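Local coordinates for protein tyrosyl-DNA phosphodiesterase 2 (Danio rerio, PDB 4F1H) that belongs to the endonuclease/exonuclease/phosphatase family, whose DNase I-like fold packs helices against the outer faces of a two-sheet beta sandwich, at residues Val133-Ile138 against Arg207-Ser212. Residues are numbered along the deposited sequence; the frame is centred on the assembly and turned at random.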
loop_
_atom_site.group_PDB
_atom_site.type_symbol
_atom_site.label_atom_id
_atom_site.label_comp_id
_atom_site.label_asym_id
_atom_site.label_seq_id
_atom_site.Cartn_x
_atom_site.Cartn_y
_atom_site.Cartn_z
ATOM N N VAL B 133 -12.862 4.662 2.087
ATOM C CA VAL B 133 -13.917 5.674 2.268
ATOM C C VAL B 133 -13.302 7.075 2.311
ATOM O O VAL B 133 -13.813 8.000 1.652
ATOM C CB VAL B 133 -14.774 5.405 3.518
ATOM C CG1 VAL B 133 -15.705 6.598 3.813
ATOM C CG2 VAL B 133 -15.585 4.139 3.334
ATOM N N VAL B 134 -12.186 7.225 3.045
ATOM C CA VAL B 134 -11.500 8.529 3.102
ATOM C C VAL B 134 -11.040 9.009 1.738
ATOM O O VAL B 134 -11.308 10.150 1.354
ATOM C CB VAL B 134 -10.289 8.517 4.063
ATOM C CG1 VAL B 134 -9.502 9.839 3.979
ATOM C CG2 VAL B 134 -10.769 8.262 5.498
ATOM N N LEU B 135 -10.371 8.124 0.993
ATOM C CA LEU B 135 -9.805 8.541 -0.287
ATOM C C LEU B 135 -10.915 8.847 -1.293
ATOM O O LEU B 135 -10.780 9.781 -2.105
ATOM C CB LEU B 135 -8.791 7.511 -0.822
ATOM C CG LEU B 135 -7.591 7.227 0.088
ATOM C CD1 LEU B 135 -6.807 6.037 -0.495
ATOM C CD2 LEU B 135 -6.681 8.474 0.231
ATOM N N GLN B 136 -12.018 8.102 -1.219
ATOM C CA GLN B 136 -13.159 8.380 -2.094
ATOM C C GLN B 136 -13.754 9.752 -1.801
ATOM O O GLN B 136 -14.093 10.490 -2.732
ATOM C CB GLN B 136 -14.237 7.297 -2.001
ATOM C CG GLN B 136 -15.346 7.496 -3.049
ATOM C CD GLN B 136 -14.830 7.443 -4.490
ATOM O OE1 GLN B 136 -13.797 6.827 -4.778
ATOM N NE2 GLN B 136 -15.550 8.100 -5.401
ATOM N N LYS B 137 -13.830 10.129 -0.516
ATOM C CA LYS B 137 -14.379 11.433 -0.169
ATOM C C LYS B 137 -13.432 12.557 -0.585
ATOM O O LYS B 137 -13.888 13.636 -0.980
ATOM C CB LYS B 137 -14.680 11.531 1.327
ATOM C CG LYS B 137 -15.762 10.585 1.795
ATOM C CD LYS B 137 -17.130 10.975 1.244
ATOM C CE LYS B 137 -18.147 9.883 1.583
ATOM N NZ LYS B 137 -19.517 10.135 1.050
ATOM N N ILE B 138 -12.123 12.328 -0.515
ATOM C CA ILE B 138 -11.165 13.336 -0.985
ATOM C C ILE B 138 -11.325 13.524 -2.501
ATOM O O ILE B 138 -11.379 14.664 -2.981
ATOM C CB ILE B 138 -9.707 12.930 -0.692
ATOM C CG1 ILE B 138 -9.473 12.879 0.812
ATOM C CG2 ILE B 138 -8.691 13.877 -1.379
ATOM C CD1 ILE B 138 -8.018 12.375 1.178
ATOM N N ARG B 207 -0.701 11.104 9.352
ATOM C CA ARG B 207 -0.459 11.478 7.962
ATOM C C ARG B 207 -1.409 12.554 7.510
ATOM O O ARG B 207 -2.515 12.680 8.047
ATOM C CB ARG B 207 -0.595 10.270 7.004
ATOM C CG ARG B 207 0.247 9.041 7.413
ATOM C CD ARG B 207 0.219 7.946 6.336
ATOM N NE ARG B 207 1.088 6.869 6.793
ATOM C CZ ARG B 207 1.618 5.912 6.024
ATOM N NH1 ARG B 207 1.347 5.847 4.720
ATOM N NH2 ARG B 207 2.428 5.012 6.584
ATOM N N ILE B 208 -0.965 13.333 6.528
ATOM C CA ILE B 208 -1.772 14.408 5.932
ATOM C C ILE B 208 -1.881 14.143 4.444
ATOM O O ILE B 208 -0.841 13.932 3.765
ATOM C CB ILE B 208 -1.081 15.773 6.091
ATOM C CG1 ILE B 208 -0.753 16.023 7.567
ATOM C CG2 ILE B 208 -1.922 16.888 5.497
ATOM C CD1 ILE B 208 0.185 17.233 7.769
ATOM N N PHE B 209 -3.115 14.166 3.929
ATOM C CA PHE B 209 -3.395 14.006 2.476
ATOM C C PHE B 209 -3.905 15.336 1.947
ATOM O O PHE B 209 -4.718 16.006 2.598
ATOM C CB PHE B 209 -4.422 12.884 2.232
ATOM C CG PHE B 209 -3.977 11.519 2.734
ATOM C CD1 PHE B 209 -2.637 11.126 2.672
ATOM C CD2 PHE B 209 -4.909 10.651 3.303
ATOM C CE1 PHE B 209 -2.237 9.873 3.152
ATOM C CE2 PHE B 209 -4.527 9.392 3.767
ATOM C CZ PHE B 209 -3.180 9.014 3.710
ATOM N N LEU B 210 -3.416 15.737 0.776
ATOM C CA LEU B 210 -3.720 17.046 0.204
ATOM C C LEU B 210 -4.219 16.896 -1.217
ATOM O O LEU B 210 -3.645 16.140 -2.000
ATOM C CB LEU B 210 -2.458 17.927 0.239
ATOM C CG LEU B 210 -2.537 19.237 -0.552
ATOM C CD1 LEU B 210 -3.539 20.217 0.125
ATOM C CD2 LEU B 210 -1.149 19.894 -0.675
ATOM N N ARG B 211 -5.306 17.591 -1.549
ATOM C CA ARG B 211 -5.765 17.692 -2.943
ATOM C C ARG B 211 -6.029 19.165 -3.269
ATOM O O ARG B 211 -6.596 19.908 -2.448
ATOM C CB ARG B 211 -7.044 16.875 -3.160
ATOM C CG ARG B 211 -7.404 16.736 -4.655
ATOM C CD ARG B 211 -8.904 16.564 -4.813
ATOM N NE ARG B 211 -9.563 17.855 -4.697
ATOM C CZ ARG B 211 -10.877 18.035 -4.766
ATOM N NH1 ARG B 211 -11.373 19.254 -4.676
ATOM N NH2 ARG B 211 -11.686 16.998 -4.910
ATOM N N SER B 212 -5.571 19.628 -4.443
ATOM C CA SER B 212 -5.856 21.011 -4.825
ATOM C C SER B 212 -7.291 21.185 -5.293
ATOM O O SER B 212 -8.018 20.216 -5.519
ATOM C CB SER B 212 -4.920 21.477 -5.947
ATOM O OG SER B 212 -3.569 21.302 -5.582
#
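Ile138 and Phe209 are both turned about their first torsions to set the next carbon opposite the carbonyl carbon (chi1 -65° for the isoleucine), and an extended second torsion carries the CD1 methyl of Ile138 on to the root of the phenylalanine, 3.8 Å from Phe209 CB. The isoleucine lies crosswise to the phenylalanine, and the same methyl also meets ring atom CD2 of Phe209. Leu135, one turn earlier on the helix, brings its CD2 methyl obliquely to that ring atom, at 4.2 Å, so two helix residues close on one side of the phenylalanine.

The other branch of Ile138 serves a different neighbour: CG2 lies 3.9 Å from Arg211 CB, the two chains passing alongside and heading opposite ways. Arg211 bends at its third torsion (chi3 79°), which swings the guanidinium toward the C-terminal end of helix 124-140. There NH2 stands 3.0 Å from Ile138 O and is hydrogen-bonded to Ala141 O, while NH1 is bonded to Ala145 O and Pro142 O. NE, on the same edge as NH1, donates to Ser212 O over 2.9 Å.

The axes of 133-138 and 207-211 run in roughly the same direction, 27° apart, and approach to 10.3 Å. Phe209 and Arg211 face the helix, while Leu210 packs on Phe248 of the second sheet; the helix thus covers an outer face of the DNase I-like sandwich. Val147 and Val170 also pack on Ile138. The contact is apolar from Leu135 to Arg211 CB and polar at the guanidinium, which ties the segment following the helix to the end of the strand; its positive charge probably also offsets the partial negative charge of the helix terminus.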